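PDB 3I6V: periplasmic His/Glu/Gln/Arg/opine family-binding protein, which binds lysine and probably serves as the periplasmic receptor of an ABC transporter of the His/Glu/Gln/Arg/opine family. Local coordinates for residues Ala198-Ser201 against Met202-Gly206; Asn209-Ile212 against Lys213-Gly217. All coordinates share one frame; numbering follows the deposited sequence.

Contact 1: residues Ala198-Ser201 against Met202-Gly206; sequences AITS and MKEDG
Ala198 O meets Met202 N at 3.1 Å and also accepts from Ser201 OG at 2.7 Å. The backbone donor comes nearly end-on to the carbonyl, at a C=O...N angle of 155°, the hydroxyl from further round at 125°, and both lie on the same face of the carbonyl plane. Ser201 OG is placed there by its first torsion, 82°, between the backbone N and the carbonyl carbon; Arg41 is a further partner of this hydroxyl. Ile199 O accepts a hydrogen bond from Lys203 N. Ile199 CG2 lies alongside the extended lysine, 3.7 Å from Lys203 CE, so the methylene chain runs beside the isoleucine while NZ goes on to Gln86 and Asn87 O. This is the C-terminal end of helix 189-204, packed on helix 30-42 through Ala198, Ile199 and Met202, which all touch Leu38. Thr200 O receives Glu204 N at 2.9 Å. Side by side with the glutamate, Thr200 turns its methyl to the carboxylate, CG2 to Glu204 OE2 measuring 3.6 Å, whereas OG1 pairs with Gln86 and Asp196 O. Ser201 O holds Asp205 N at 3.2 Å. Asp205 OD1, only 3.2 Å from Ser201 O, is another acceptor and cannot bond to it; it pairs with Thr207 OG1, and OD2 forms a salt bridge to Arg41. Gly206 then leaves helical geometry with positive phi and occupies the N-cap position of helix 207-216.

Contact 2: residues Asn209-Ile212 against Lys213-Gly217; sequences NTMI and KKWFG
Met211 sends CG anti to its backbone N (chi1 -165°), beside the carbonyl carbon, while Trp215 four residues on keeps CG beside its own N (chi1 -70°). The two side chains consequently run alongside each other in the same direction, and Met211 CG comes to 4.1 Å from Trp215 CD1, an apolar contact at the pyrrole edge of the indole. Met211 O lies in the plane of that ring, at its edge, 3.4 Å from Trp215 CD1. Met211 O also accepts Trp215 N at 3.1 Å, and the indole NE1 is satisfied by Glu33, which also forms a salt bridge with Lys214 NZ.

One residue later the pairing repeats with a different angle of approach. Ile212 and Phe216 cross obliquely, and branch CG2 of the isoleucine reaches Phe216 CD1 at 4.0 Å. Ile212 O sits near the plane of the phenyl ring, at its edge, and receives Phe216 N at a short 2.7 Å. The phenyl ring meets Phe30 edge-to-face and the ring of Tyr18 with the two planes steeply inclined, which probably limits its rotation.

Earlier in the turn, Asn209 O takes Lys213 N at 3.0 Å with a nearly straight N-H...O angle of 166°. The methylenes of Lys213 lie over that oxygen, CG at 3.6 Å from Asn209 O. Thr210 O accepts Lys214 N in the same i to i+4 pattern. Gly217 follows with positive phi, its N bonded to Lys213 O at 2.8 Å. The arrangement is that of an amphipathic C-terminal helix, 207-216, whose apolar side, with Met211 and Ile212 buried, packs against helix 30-42 of this family 3 solute-binding protein.

Contacts 1 and 2 come in series along the chain, in helices 189-204 and 207-216, and their centres lie 14 Å apart. Met202 CE and Met211 CE touch at 3.9 Å, joining the buried sides of the two helices. Gly206 makes a second connection: as the residue that ends contact 1 it gives its carbonyl to Thr210 OG1 of contact 2. Both contacts also lean on helix 30-42, contact 1 at Leu38 and Arg41, contact 2 at Phe30, Glu33 and Leu34. In contact 2 the side chain of Phe216 is about 10 Å from the bound lysine, too far for direct contact.

Contact 1: residues Ala198-Ser201 against Met202-Gly206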
ATOM      1  N   ALA A 198       5.340   5.310 -18.902  1.00 26.37           N
ATOM      2  CA  ALA A 198       6.082   4.087 -18.517  1.00 25.25           C
ATOM      3  C   ALA A 198       5.187   2.953 -18.006  1.00 25.22           C
ATOM      4  O   ALA A 198       5.351   1.774 -18.391  1.00 25.21           O
ATOM      5  CB  ALA A 198       7.209   4.431 -17.511  1.00 25.09           C
ATOM      6  N   ILE A 199       4.207   3.286 -17.165  1.00 23.87           N
ATOM      7  CA  ILE A 199       3.271   2.282 -16.683  1.00 24.16           C
ATOM      8  C   ILE A 199       2.486   1.634 -17.845  1.00 25.27           C
ATOM      9  O   ILE A 199       2.329   0.409 -17.887  1.00 25.24           O
ATOM     10  CB  ILE A 199       2.289   2.861 -15.620  1.00 23.34           C
ATOM     11  CG1 ILE A 199       3.058   3.272 -14.356  1.00 25.12           C
ATOM     12  CG2 ILE A 199       1.202   1.838 -15.278  1.00 22.98           C
ATOM     13  CD1 ILE A 199       2.279   4.203 -13.408  1.00 26.52           C
ATOM     14  N   THR A 200       1.963   2.460 -18.758  1.00 26.69           N
ATOM     15  CA  THR A 200       1.207   1.954 -19.905  1.00 27.83           C
ATOM     16  C   THR A 200       2.040   0.946 -20.740  1.00 28.34           C
ATOM     17  O   THR A 200       1.557  -0.128 -21.058  1.00 28.39           O
ATOM     18  CB  THR A 200       0.711   3.119 -20.779  1.00 28.14           C
ATOM     19  OG1 THR A 200      -0.254   3.855 -20.034  1.00 27.87           O
ATOM     20  CG2 THR A 200       0.053   2.605 -22.098  1.00 28.83           C
ATOM     21  N   SER A 201       3.279   1.302 -21.040  1.00 29.74           N
ATOM     22  CA  SER A 201       4.235   0.405 -21.732  1.00 31.84           C
ATOM     23  C   SER A 201       4.429  -0.948 -21.010  1.00 32.72           C
ATOM     24  O   SER A 201       4.515  -1.991 -21.666  1.00 33.64           O
ATOM     25  CB  SER A 201       5.578   1.119 -21.937  1.00 31.88           C
ATOM     26  OG  SER A 201       6.396   1.053 -20.748  1.00 34.21           O
ATOM     27  N   MET A 202       4.447  -0.957 -19.673  1.00 32.14           N
ATOM     28  CA  MET A 202       4.590  -2.231 -18.932  1.00 31.30           C
ATOM     29  C   MET A 202       3.298  -3.053 -18.948  1.00 31.70           C
ATOM     30  O   MET A 202       3.324  -4.302 -18.845  1.00 31.54           O
ATOM     31  CB  MET A 202       5.043  -1.991 -17.479  1.00 31.03           C
ATOM     32  CG  MET A 202       6.438  -1.385 -17.339  1.00 29.31           C
ATOM     33  SD  MET A 202       7.060  -1.253 -15.638  1.00 18.68           S
ATOM     34  CE  MET A 202       6.966  -2.941 -15.191  1.00 25.52           C
ATOM     35  N   LYS A 203       2.161  -2.362 -19.046  1.00 31.71           N
ATOM     36  CA  LYS A 203       0.878  -3.038 -19.192  1.00 33.19           C
ATOM     37  C   LYS A 203       0.778  -3.671 -20.588  1.00 34.66           C
ATOM     38  O   LYS A 203       0.317  -4.789 -20.721  1.00 34.71           O
ATOM     39  CB  LYS A 203      -0.328  -2.101 -18.918  1.00 33.15           C
ATOM     40  CG  LYS A 203      -0.469  -1.689 -17.417  1.00 31.15           C
ATOM     41  CD  LYS A 203      -1.712  -0.857 -17.135  1.00 31.69           C
ATOM     42  CE  LYS A 203      -1.721  -0.320 -15.682  1.00 28.50           C
ATOM     43  NZ  LYS A 203      -2.889   0.636 -15.418  1.00 27.05           N
ATOM     44  N   GLU A 204       1.239  -2.943 -21.603  1.00 36.40           N
ATOM     45  CA  GLU A 204       1.122  -3.371 -22.997  1.00 38.49           C
ATOM     46  C   GLU A 204       2.005  -4.589 -23.381  1.00 38.58           C
ATOM     47  O   GLU A 204       1.587  -5.417 -24.196  1.00 39.36           O
ATOM     48  CB  GLU A 204       1.361  -2.181 -23.929  1.00 38.64           C
ATOM     49  CG  GLU A 204       0.139  -1.271 -24.029  1.00 42.82           C
ATOM     50  CD  GLU A 204       0.417   0.035 -24.775  1.00 48.08           C
ATOM     51  OE1 GLU A 204       1.608   0.367 -25.010  1.00 50.59           O
ATOM     52  OE2 GLU A 204      -0.566   0.740 -25.105  1.00 49.33           O
ATOM     53  N   ASP A 205       3.192  -4.687 -22.775  1.00 38.62           N
ATOM     54  CA  ASP A 205       4.151  -5.765 -23.038  1.00 38.24           C
ATOM     55  C   ASP A 205       4.143  -6.901 -22.018  1.00 38.34           C
ATOM     56  O   ASP A 205       4.933  -7.826 -22.140  1.00 39.17           O
ATOM     57  CB  ASP A 205       5.569  -5.202 -23.195  1.00 39.03           C
ATOM     58  CG  ASP A 205       6.198  -4.726 -21.861  1.00 37.90           C
ATOM     59  OD1 ASP A 205       5.614  -4.906 -20.765  1.00 39.07           O
ATOM     60  OD2 ASP A 205       7.311  -4.178 -21.925  1.00 40.09           O
ATOM     61  N   GLY A 206       3.268  -6.837 -21.014  1.00 37.36           N
ATOM     62  CA  GLY A 206       3.103  -7.933 -20.060  1.00 36.01           C
ATOM     63  C   GLY A 206       4.091  -7.982 -18.900  1.00 34.80           C
ATOM     64  O   GLY A 206       3.978  -8.850 -18.032  1.00 35.18           O
TER

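Contact 2: residues Asn209-Ile212 against Lys213-Gly217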
ATOM      1  N   ASN A 209       2.291  -7.414 -15.341  1.00 32.57           N
ATOM      2  CA  ASN A 209       1.633  -8.651 -14.881  1.00 33.42           C
ATOM      3  C   ASN A 209       2.605  -9.660 -14.281  1.00 33.10           C
ATOM      4  O   ASN A 209       2.308 -10.256 -13.252  1.00 33.84           O
ATOM      5  CB  ASN A 209       0.849  -9.328 -16.001  1.00 33.84           C
ATOM      6  CG  ASN A 209      -0.434  -8.607 -16.328  1.00 36.32           C
ATOM      7  OD1 ASN A 209      -0.862  -7.696 -15.600  1.00 36.05           O
ATOM      8  ND2 ASN A 209      -1.075  -9.019 -17.424  1.00 32.85           N
ATOM      9  N   THR A 210       3.758  -9.836 -14.929  1.00 33.60           N
ATOM     10  CA  THR A 210       4.799 -10.769 -14.462  1.00 33.07           C
ATOM     11  C   THR A 210       5.328 -10.308 -13.119  1.00 32.63           C
ATOM     12  O   THR A 210       5.443 -11.116 -12.214  1.00 32.99           O
ATOM     13  CB  THR A 210       5.968 -10.881 -15.464  1.00 33.45           C
ATOM     14  OG1 THR A 210       5.449 -11.230 -16.745  1.00 32.67           O
ATOM     15  CG2 THR A 210       7.014 -11.964 -15.016  1.00 34.56           C
ATOM     16  N   MET A 211       5.648  -9.015 -12.992  1.00 31.43           N
ATOM     17  CA  MET A 211       6.111  -8.449 -11.713  1.00 29.86           C
ATOM     18  C   MET A 211       5.058  -8.640 -10.627  1.00 29.85           C
ATOM     19  O   MET A 211       5.386  -9.035  -9.521  1.00 29.50           O
ATOM     20  CB  MET A 211       6.545  -6.982 -11.884  1.00 29.79           C
ATOM     21  CG  MET A 211       7.364  -6.394 -10.735  1.00 27.05           C
ATOM     22  SD  MET A 211       8.016  -4.759 -11.034  1.00 20.45           S
ATOM     23  CE  MET A 211       8.983  -4.987 -12.531  1.00 24.69           C
ATOM     24  N   ILE A 212       3.782  -8.438 -10.959  1.00 29.01           N
ATOM     25  CA  ILE A 212       2.745  -8.616  -9.984  1.00 29.64           C
ATOM     26  C   ILE A 212       2.667 -10.072  -9.476  1.00 30.70           C
ATOM     27  O   ILE A 212       2.586 -10.310  -8.266  1.00 30.17           O
ATOM     28  CB  ILE A 212       1.364  -8.181 -10.507  1.00 29.32           C
ATOM     29  CG1 ILE A 212       1.316  -6.650 -10.711  1.00 29.76           C
ATOM     30  CG2 ILE A 212       0.307  -8.625  -9.518  1.00 29.25           C
ATOM     31  CD1 ILE A 212       0.006  -6.142 -11.366  1.00 27.61           C
ATOM     32  N   LYS A 213       2.665 -11.032 -10.404  1.00 31.41           N
ATOM     33  CA  LYS A 213       2.609 -12.457 -10.032  1.00 32.72           C
ATOM     34  C   LYS A 213       3.869 -12.850  -9.240  1.00 32.57           C
ATOM     35  O   LYS A 213       3.765 -13.519  -8.227  1.00 32.53           O
ATOM     36  CB  LYS A 213       2.394 -13.358 -11.271  1.00 32.54           C
ATOM     37  CG  LYS A 213       0.975 -13.303 -11.839  1.00 35.78           C
ATOM     38  CD  LYS A 213       0.877 -13.947 -13.224  1.00 40.52           C
ATOM     39  CE  LYS A 213      -0.537 -13.797 -13.802  1.00 44.76           C
ATOM     40  NZ  LYS A 213      -0.485 -13.486 -15.298  1.00 45.85           N
ATOM     41  N   LYS A 214       5.044 -12.393  -9.679  1.00 33.02           N
ATOM     42  CA  LYS A 214       6.301 -12.642  -8.942  1.00 33.64           C
ATOM     43  C   LYS A 214       6.141 -12.285  -7.441  1.00 33.97           C
ATOM     44  O   LYS A 214       6.439 -13.110  -6.545  1.00 32.84           O
ATOM     45  CB  LYS A 214       7.464 -11.867  -9.584  1.00 34.17           C
ATOM     46  CG  LYS A 214       8.801 -12.065  -8.879  1.00 36.05           C
ATOM     47  CD  LYS A 214       9.867 -11.116  -9.452  1.00 37.30           C
ATOM     48  CE  LYS A 214      11.146 -11.147  -8.594  1.00 37.71           C
ATOM     49  NZ  LYS A 214      12.140 -10.170  -9.124  1.00 38.35           N
ATOM     50  N   TRP A 215       5.641 -11.074  -7.162  1.00 32.43           N
ATOM     51  CA  TRP A 215       5.553 -10.602  -5.777  1.00 31.92           C
ATOM     52  C   TRP A 215       4.266 -10.965  -5.018  1.00 32.14           C
ATOM     53  O   TRP A 215       4.301 -11.124  -3.812  1.00 31.70           O
ATOM     54  CB  TRP A 215       5.804  -9.098  -5.715  1.00 31.51           C
ATOM     55  CG  TRP A 215       7.217  -8.727  -5.999  1.00 31.16           C
ATOM     56  CD1 TRP A 215       7.761  -8.424  -7.218  1.00 32.03           C
ATOM     57  CD2 TRP A 215       8.277  -8.616  -5.049  1.00 32.76           C
ATOM     58  NE1 TRP A 215       9.090  -8.115  -7.081  1.00 31.89           N
ATOM     59  CE2 TRP A 215       9.438  -8.238  -5.761  1.00 32.17           C
ATOM     60  CE3 TRP A 215       8.363  -8.800  -3.654  1.00 32.33           C
ATOM     61  CZ2 TRP A 215      10.675  -8.033  -5.126  1.00 33.97           C
ATOM     62  CZ3 TRP A 215       9.590  -8.612  -3.030  1.00 31.75           C
ATOM     63  CH2 TRP A 215      10.729  -8.232  -3.766  1.00 33.25           C
ATOM     64  N   PHE A 216       3.139 -11.088  -5.722  1.00 32.52           N
ATOM     65  CA  PHE A 216       1.841 -11.284  -5.075  1.00 33.39           C
ATOM     66  C   PHE A 216       1.241 -12.680  -5.286  1.00 35.10           C
ATOM     67  O   PHE A 216       0.224 -13.015  -4.673  1.00 35.24           O
ATOM     68  CB  PHE A 216       0.840 -10.167  -5.476  1.00 32.36           C
ATOM     69  CG  PHE A 216       1.266  -8.799  -5.024  1.00 29.26           C
ATOM     70  CD1 PHE A 216       1.907  -7.941  -5.908  1.00 28.90           C
ATOM     71  CD2 PHE A 216       1.064  -8.391  -3.705  1.00 28.21           C
ATOM     72  CE1 PHE A 216       2.346  -6.659  -5.505  1.00 27.97           C
ATOM     73  CE2 PHE A 216       1.509  -7.120  -3.268  1.00 26.94           C
ATOM     74  CZ  PHE A 216       2.156  -6.252  -4.166  1.00 25.57           C
ATOM     75  N   GLY A 217       1.879 -13.493  -6.132  1.00 36.53           N
ATOM     76  CA  GLY A 217       1.455 -14.890  -6.314  1.00 39.13           C
ATOM     77  C   GLY A 217       0.775 -15.140  -7.646  1.00 40.81           C
ATOM     78  O   GLY A 217       0.242 -14.209  -8.263  1.00 40.40           O
TER